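Local coordinates for EAL domain protein (Vibrio cholerae serotype O1, PDB 6IJ2) that probably hydrolyses the cyclic dinucleotides c-di-GMP and cGAMP as a standalone EAL-domain phosphodiesterase, here holding the product 5'-pGpG, at residues A29-V34 with Q235-A240. The protein carries 1 engineered substitution. Sequence-based numbering, arbitrary orientation.
Sequences AFQPIV and QGYYFA. With nucleotides of chain B.
Q31, G236 and Y237 help form a guanine-binding pocket of the EAL domain, a TIM-like barrel, where the first strand meets the last. The Y237 ring lies over the base of G1 of chain B, with C6 of the base 3.4 Å above the ring plane, while Y237 N donates to G1 O6 in an almost straight bond of 2.8 Å. Beside the base, the extended side chain of Q31, its CG anti to the backbone N (chi1 -176°), brings NE2 to 3.1 Å from G1 N7. That amide is held from two sides: Q31 NE2 donates to A240 O (3.0 Å), in plane for both groups, and Q31 OE1 receives Q235 NE2 at 2.9 Å from above its carbonyl plane. The two glutamine amides are turned 84° apart. A water bridges P32 O and G236 N, and P32 CG packs on A240 CB at 3.7 Å. Q235 OE1 is hydrogen-bonded to K179 NZ and Q235 NE2 to E45 OE1, E45 being a calcium ligand, tying the pocket to the metal centre. Further along the strand, V34 CG2 meets the F239 ring obliquely; this ring meets F254 edge-to-face, and F239 also touches F223 of helix 220-229, while strand 41-49 flanks strand 27-35 through backbone bonds.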
loop_
_atom_site.group_PDB
_atom_site.type_symbol
_atom_site.label_atom_id
_atom_site.label_comp_id
_atom_site.label_asym_id
_atom_site.label_seq_id
_atom_site.Cartn_x
_atom_site.Cartn_y
_atom_site.Cartn_z
ATOM N N ALA A 29 -15.187 -16.950 16.526
ATOM C CA ALA A 29 -15.827 -17.543 15.366
ATOM C C ALA A 29 -14.736 -18.027 14.420
ATOM O O ALA A 29 -13.565 -17.661 14.553
ATOM C CB ALA A 29 -16.750 -16.542 14.659
ATOM N N PHE A 30 -15.121 -18.877 13.476
ATOM C CA PHE A 30 -14.176 -19.465 12.537
ATOM C C PHE A 30 -14.753 -19.386 11.133
ATOM O O PHE A 30 -15.937 -19.664 10.920
ATOM C CB PHE A 30 -13.851 -20.946 12.907
ATOM C CG PHE A 30 -13.180 -21.091 14.236
ATOM C CD1 PHE A 30 -11.803 -20.965 14.349
ATOM C CD2 PHE A 30 -13.930 -21.301 15.383
ATOM C CE1 PHE A 30 -11.180 -21.080 15.594
ATOM C CE2 PHE A 30 -13.320 -21.413 16.624
ATOM C CZ PHE A 30 -11.942 -21.302 16.730
ATOM N N GLN A 31 -13.912 -19.009 10.171
ATOM C CA GLN A 31 -14.357 -18.927 8.793
ATOM C C GLN A 31 -13.442 -19.777 7.923
ATOM O O GLN A 31 -12.211 -19.607 7.971
ATOM C CB GLN A 31 -14.370 -17.475 8.282
ATOM C CG GLN A 31 -14.935 -17.382 6.878
ATOM C CD GLN A 31 -14.962 -15.965 6.355
ATOM O OE1 GLN A 31 -14.085 -15.166 6.678
ATOM N NE2 GLN A 31 -15.976 -15.639 5.540
ATOM N N PRO A 32 -13.987 -20.682 7.110
ATOM C CA PRO A 32 -13.123 -21.591 6.342
ATOM C C PRO A 32 -12.411 -20.917 5.173
ATOM O O PRO A 32 -12.909 -19.975 4.548
ATOM C CB PRO A 32 -14.094 -22.672 5.845
ATOM C CG PRO A 32 -15.417 -22.013 5.818
ATOM C CD PRO A 32 -15.413 -21.020 6.966
ATOM N N ILE A 33 -11.205 -21.414 4.913
ATOM C CA ILE A 33 -10.425 -21.113 3.721
ATOM C C ILE A 33 -10.482 -22.365 2.863
ATOM O O ILE A 33 -10.161 -23.450 3.350
ATOM C CB ILE A 33 -8.974 -20.758 4.093
ATOM C CG1 ILE A 33 -8.948 -19.502 4.975
ATOM C CG2 ILE A 33 -8.104 -20.573 2.847
ATOM C CD1 ILE A 33 -7.603 -19.280 5.678
ATOM N N VAL A 34 -10.893 -22.223 1.607
ATOM C CA VAL A 34 -11.188 -23.367 0.746
ATOM C C VAL A 34 -10.106 -23.462 -0.312
ATOM O O VAL A 34 -9.718 -22.442 -0.891
ATOM C CB VAL A 34 -12.574 -23.225 0.092
ATOM C CG1 VAL A 34 -12.857 -24.392 -0.830
ATOM C CG2 VAL A 34 -13.655 -23.110 1.146
ATOM N N GLN A 235 -11.487 -17.401 0.363
ATOM C CA GLN A 235 -12.238 -17.200 1.590
ATOM C C GLN A 235 -13.332 -16.189 1.287
ATOM O O GLN A 235 -13.133 -15.286 0.470
ATOM C CB GLN A 235 -11.294 -16.708 2.694
ATOM C CG GLN A 235 -11.893 -16.525 4.039
ATOM C CD GLN A 235 -10.858 -16.091 5.069
ATOM O OE1 GLN A 235 -9.649 -16.031 4.789
ATOM N NE2 GLN A 235 -11.324 -15.783 6.255
ATOM N N GLY A 236 -14.487 -16.338 1.917
ATOM C CA GLY A 236 -15.531 -15.352 1.707
ATOM C C GLY A 236 -16.916 -15.911 1.962
ATOM O O GLY A 236 -17.133 -17.119 2.044
ATOM N N TYR A 237 -17.872 -14.977 2.067
ATOM C CA TYR A 237 -19.269 -15.339 2.297
ATOM C C TYR A 237 -19.791 -16.313 1.248
ATOM O O TYR A 237 -20.677 -17.119 1.544
ATOM C CB TYR A 237 -20.143 -14.084 2.311
ATOM C CG TYR A 237 -19.963 -13.181 3.520
ATOM C CD1 TYR A 237 -19.198 -13.576 4.618
ATOM C CD2 TYR A 237 -20.573 -11.941 3.566
ATOM C CE1 TYR A 237 -19.044 -12.747 5.720
ATOM C CE2 TYR A 237 -20.420 -11.100 4.657
ATOM C CZ TYR A 237 -19.658 -11.509 5.734
ATOM O OH TYR A 237 -19.515 -10.672 6.823
ATOM N N TYR A 238 -19.276 -16.244 0.015
ATOM C CA TYR A 238 -19.718 -17.194 -1.001
ATOM C C TYR A 238 -19.500 -18.631 -0.549
ATOM O O TYR A 238 -20.302 -19.514 -0.875
ATOM C CB TYR A 238 -18.992 -16.949 -2.321
ATOM C CG TYR A 238 -19.379 -17.951 -3.386
ATOM C CD1 TYR A 238 -20.670 -17.989 -3.889
ATOM C CD2 TYR A 238 -18.455 -18.870 -3.872
ATOM C CE1 TYR A 238 -21.041 -18.919 -4.850
ATOM C CE2 TYR A 238 -18.817 -19.808 -4.840
ATOM C CZ TYR A 238 -20.109 -19.816 -5.327
ATOM O OH TYR A 238 -20.477 -20.731 -6.284
ATOM N N PHE A 239 -18.440 -18.880 0.218
ATOM C CA PHE A 239 -18.160 -20.224 0.722
ATOM C C PHE A 239 -18.840 -20.479 2.063
ATOM O O PHE A 239 -19.559 -21.472 2.223
ATOM C CB PHE A 239 -16.647 -20.430 0.828
ATOM C CG PHE A 239 -15.933 -20.216 -0.469
ATOM C CD1 PHE A 239 -15.956 -21.191 -1.456
ATOM C CD2 PHE A 239 -15.278 -19.018 -0.728
ATOM C CE1 PHE A 239 -15.314 -20.983 -2.678
ATOM C CE2 PHE A 239 -14.640 -18.810 -1.945
ATOM C CZ PHE A 239 -14.654 -19.792 -2.917
ATOM N N ALA A 240 -18.634 -19.586 3.026
ATOM C CA ALA A 240 -19.294 -19.701 4.316
ATOM C C ALA A 240 -18.981 -18.466 5.132
ATOM O O ALA A 240 -17.831 -18.022 5.174
ATOM C CB ALA A 240 -18.835 -20.951 5.081
ATOM O OP3 G B 1 -8.971 -9.133 6.546
ATOM P P G B 1 -9.422 -8.813 7.874
ATOM O OP1 G B 1 -8.985 -9.793 8.820
ATOM O OP2 G B 1 -9.030 -7.460 8.096
ATOM O "O5'" G B 1 -10.987 -8.834 7.723
ATOM C "C5'" G B 1 -11.774 -9.907 8.227
ATOM C "C4'" G B 1 -13.231 -9.511 8.245
ATOM O "O4'" G B 1 -13.811 -9.766 6.951
ATOM C "C3'" G B 1 -14.124 -10.243 9.253
ATOM O "O3'" G B 1 -14.946 -9.373 10.002
ATOM C "C2'" G B 1 -15.012 -11.105 8.368
ATOM O "O2'" G B 1 -16.312 -11.323 8.833
ATOM C "C1'" G B 1 -15.106 -10.250 7.116
ATOM N N9 G B 1 -15.466 -11.014 5.931
ATOM C C8 G B 1 -15.105 -12.305 5.638
ATOM N N7 G B 1 -15.571 -12.719 4.496
ATOM C C5 G B 1 -16.273 -11.633 4.000
ATOM C C6 G B 1 -16.993 -11.482 2.788
ATOM O O6 G B 1 -17.169 -12.301 1.897
ATOM N N1 G B 1 -17.564 -10.221 2.686
ATOM C C2 G B 1 -17.445 -9.231 3.624
ATOM N N2 G B 1 -18.048 -8.081 3.336
ATOM N N3 G B 1 -16.764 -9.353 4.748
ATOM C C4 G B 1 -16.207 -10.571 4.870
HETATM O O HOH W 1 -15.127 -18.671 3.582
#